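Local coordinates for pertussis toxin-like subunit ArtA (Escherichia coli, PDB 4Z9D), which probably transfers ADP-ribose from NAD to trimeric G proteins, as the enzymatic A subunit of a pertussis-like AB5 toxin, at residues Asn96-Gln100 / Arg101-Phe105. The protein carries 2 engineered substitutions. Numbering follows the deposited sequence.
Sequences NYLTQ and RGITF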
ATOM      1  N   ASN A  96      -6.469   3.035 -16.961  1.00 11.40           N
ATOM      2  CA  ASN A  96      -7.036   3.589 -18.193  1.00 14.92           C
ATOM      3  C   ASN A  96      -6.059   3.496 -19.367  1.00 16.43           C
ATOM      4  O   ASN A  96      -6.454   3.209 -20.495  1.00 15.69           O
ATOM      5  CB  ASN A  96      -7.469   5.040 -17.995  1.00 13.64           C
ATOM      6  CG  ASN A  96      -8.686   5.169 -17.093  1.00 19.53           C
ATOM      7  OD1 ASN A  96      -9.333   4.174 -16.751  1.00 20.36           O
ATOM      8  ND2 ASN A  96      -9.015   6.404 -16.715  1.00 20.92           N
ATOM      9  N   TYR A  97      -4.793   3.803 -19.114  1.00 11.36           N
ATOM     10  CA  TYR A  97      -3.770   3.679 -20.141  1.00  9.83           C
ATOM     11  C   TYR A  97      -3.582   2.237 -20.622  1.00 12.05           C
ATOM     12  O   TYR A  97      -3.545   1.980 -21.819  1.00 13.72           O
ATOM     13  CB  TYR A  97      -2.453   4.246 -19.625  1.00  9.86           C
ATOM     14  CG  TYR A  97      -1.281   4.022 -20.554  1.00  9.17           C
ATOM     15  CD1 TYR A  97      -1.103   4.821 -21.670  1.00 10.88           C
ATOM     16  CD2 TYR A  97      -0.323   3.047 -20.280  1.00  9.27           C
ATOM     17  CE1 TYR A  97      -0.012   4.636 -22.525  1.00 12.94           C
ATOM     18  CE2 TYR A  97       0.778   2.861 -21.114  1.00 12.08           C
ATOM     19  CZ  TYR A  97       0.920   3.659 -22.242  1.00 10.92           C
ATOM     20  OH  TYR A  97       1.995   3.492 -23.086  1.00 12.08           O
ATOM     21  N   LEU A  98      -3.464   1.295 -19.696  1.00  9.31           N
ATOM     22  CA  LEU A  98      -3.328  -0.118 -20.067  1.00 10.64           C
ATOM     23  C   LEU A  98      -4.531  -0.584 -20.893  1.00 14.19           C
ATOM     24  O   LEU A  98      -4.395  -1.366 -21.835  1.00 12.75           O
ATOM     25  CB  LEU A  98      -3.179  -0.991 -18.820  1.00  7.70           C
ATOM     26  CG  LEU A  98      -1.844  -0.750 -18.117  1.00 11.08           C
ATOM     27  CD1 LEU A  98      -1.806  -1.395 -16.731  1.00 13.40           C
ATOM     28  CD2 LEU A  98      -0.696  -1.268 -18.977  1.00  7.73           C
ATOM     29  N   THR A  99      -5.715  -0.115 -20.524  1.00 11.81           N
ATOM     30  CA  THR A  99      -6.925  -0.421 -21.282  1.00 13.91           C
ATOM     31  C   THR A  99      -6.869   0.153 -22.712  1.00 17.67           C
ATOM     32  O   THR A  99      -7.303  -0.514 -23.657  1.00 17.99           O
ATOM     33  CB  THR A  99      -8.172   0.096 -20.542  1.00 15.30           C
ATOM     34  OG1 THR A  99      -8.211  -0.490 -19.234  1.00 15.27           O
ATOM     35  CG2 THR A  99      -9.440  -0.297 -21.285  1.00 19.20           C
ATOM     36  N   GLN A 100      -6.347   1.370 -22.885  1.00 17.50           N
ATOM     37  CA  GLN A 100      -6.192   1.926 -24.237  1.00 16.59           C
ATOM     38  C   GLN A 100      -5.122   1.169 -25.010  1.00 18.70           C
ATOM     39  O   GLN A 100      -5.069   1.214 -26.240  1.00 19.98           O
ATOM     40  CB  GLN A 100      -5.786   3.400 -24.219  1.00 18.70           C
ATOM     41  CG  GLN A 100      -6.802   4.393 -23.694  1.00 25.54           C
ATOM     42  CD  GLN A 100      -6.164   5.741 -23.377  1.00 30.25           C
ATOM     43  OE1 GLN A 100      -4.938   5.868 -23.316  1.00 27.76           O
ATOM     44  NE2 GLN A 100      -6.998   6.759 -23.192  1.00 45.51           N
ATOM     45  N   ARG A 101      -4.272   0.454 -24.289  1.00 13.64           N
ATOM     46  CA  ARG A 101      -3.226  -0.310 -24.954  1.00 17.63           C
ATOM     47  C   ARG A 101      -3.676  -1.722 -25.264  1.00 19.43           C
ATOM     48  O   ARG A 101      -2.933  -2.488 -25.860  1.00 20.98           O
ATOM     49  CB  ARG A 101      -1.950  -0.321 -24.102  1.00 17.05           C
ATOM     50  CG  ARG A 101      -1.276   1.048 -23.977  1.00 17.84           C
ATOM     51  CD  ARG A 101      -0.664   1.482 -25.298  1.00 17.77           C
ATOM     52  NE  ARG A 101       0.196   0.418 -25.802  1.00 15.44           N
ATOM     53  CZ  ARG A 101       1.490   0.305 -25.527  1.00 17.94           C
ATOM     54  NH1 ARG A 101       2.176  -0.715 -26.020  1.00 18.26           N
ATOM     55  NH2 ARG A 101       2.096   1.202 -24.759  1.00 15.90           N
ATOM     56  N   GLY A 102      -4.902  -2.061 -24.874  1.00 19.53           N
ATOM     57  CA  GLY A 102      -5.463  -3.352 -25.221  1.00 19.47           C
ATOM     58  C   GLY A 102      -5.431  -4.377 -24.109  1.00 20.64           C
ATOM     59  O   GLY A 102      -5.822  -5.527 -24.299  1.00 25.82           O
ATOM     60  N   ILE A 103      -4.961  -3.969 -22.938  1.00 19.17           N
ATOM     61  CA  ILE A 103      -4.965  -4.862 -21.790  1.00 20.70           C
ATOM     62  C   ILE A 103      -6.404  -4.959 -21.246  1.00 23.72           C
ATOM     63  O   ILE A 103      -7.121  -3.957 -21.157  1.00 20.24           O
ATOM     64  CB  ILE A 103      -3.989  -4.376 -20.696  1.00 18.40           C
ATOM     65  CG1 ILE A 103      -2.569  -4.288 -21.256  1.00 17.68           C
ATOM     66  CG2 ILE A 103      -4.050  -5.271 -19.476  1.00 19.62           C
ATOM     67  CD1 ILE A 103      -2.048  -5.606 -21.771  1.00 21.78           C
ATOM     68  N   THR A 104      -6.829  -6.166 -20.893  1.00 24.85           N
ATOM     69  CA  THR A 104      -8.196  -6.368 -20.427  1.00 27.86           C
ATOM     70  C   THR A 104      -8.256  -6.587 -18.928  1.00 24.91           C
ATOM     71  O   THR A 104      -7.560  -7.441 -18.381  1.00 26.38           O
ATOM     72  CB  THR A 104      -8.868  -7.571 -21.112  1.00 30.76           C
ATOM     73  OG1 THR A 104      -7.967  -8.684 -21.121  1.00 34.55           O
ATOM     74  CG2 THR A 104      -9.283  -7.218 -22.534  1.00 30.50           C
ATOM     75  N   PHE A 105      -9.076  -5.787 -18.262  1.00 22.60           N
ATOM     76  CA  PHE A 105      -9.369  -6.011 -16.860  1.00 24.40           C
ATOM     77  C   PHE A 105     -10.739  -6.664 -16.761  1.00 23.52           C
ATOM     78  O   PHE A 105     -11.700  -6.180 -17.349  1.00 23.01           O
ATOM     79  CB  PHE A 105      -9.314  -4.695 -16.084  1.00 21.58           C
ATOM     80  CG  PHE A 105      -7.944  -4.072 -16.067  1.00 22.03           C
ATOM     81  CD1 PHE A 105      -7.062  -4.335 -15.035  1.00 23.65           C
ATOM     82  CD2 PHE A 105      -7.533  -3.241 -17.103  1.00 18.88           C
ATOM     83  CE1 PHE A 105      -5.796  -3.770 -15.023  1.00 23.81           C
ATOM     84  CE2 PHE A 105      -6.278  -2.675 -17.098  1.00 18.81           C
ATOM     85  CZ  PHE A 105      -5.404  -2.942 -16.059  1.00 19.85           C
TER
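Leu98 and Phe105 form the tight side of this turn: Leu98 CB lies 3.9 Å from Phe105 CE2, at the ring's edge and in its plane, while Ile103 packs its own CB against the same methylene. Both Leu98 and Phe105 are buried, and Leu32 and Gln33 of helix 32-37 add to this side. Thr99 OG1 sits 3.5 Å from Phe105 CD2, again near the ring edge, but its hydrogen bonds go to Val95 O, within the same helix, and to Arg110 NH1, the second linking the helix end to helix 107-112. By contrast, the outer side, where Arg101 is exposed and Tyr97 partly so, is carried by the side chains of these two residues, lying side by side. A chi1 of 173° at Tyr97, which sets CG beside the carbonyl carbon, lets the phenol run alongside Arg101, whose CG makes a CH-pi contact 3.8 Å above the ring plane. Bends at chi2 and chi3 bring the guanidinium round to the hydroxyl, where Arg101 NH2 donates to Tyr97 OH over 2.8 Å. The oxygen is 3° out of the guanidinium plane, and that plane is nearly perpendicular to the ring, which rules out a parallel stack of guanidinium on ring. Backbone evidence defines the stop: Ile103 N reaches Leu98 O at 2.9 Å and Gly102 N reaches Thr99 O at 3.1 Å, the latter from above the carbonyl plane. With positive phi (101°) at Gly102, these two bonds are the signature of a Schellman motif, here closing helix 92-100.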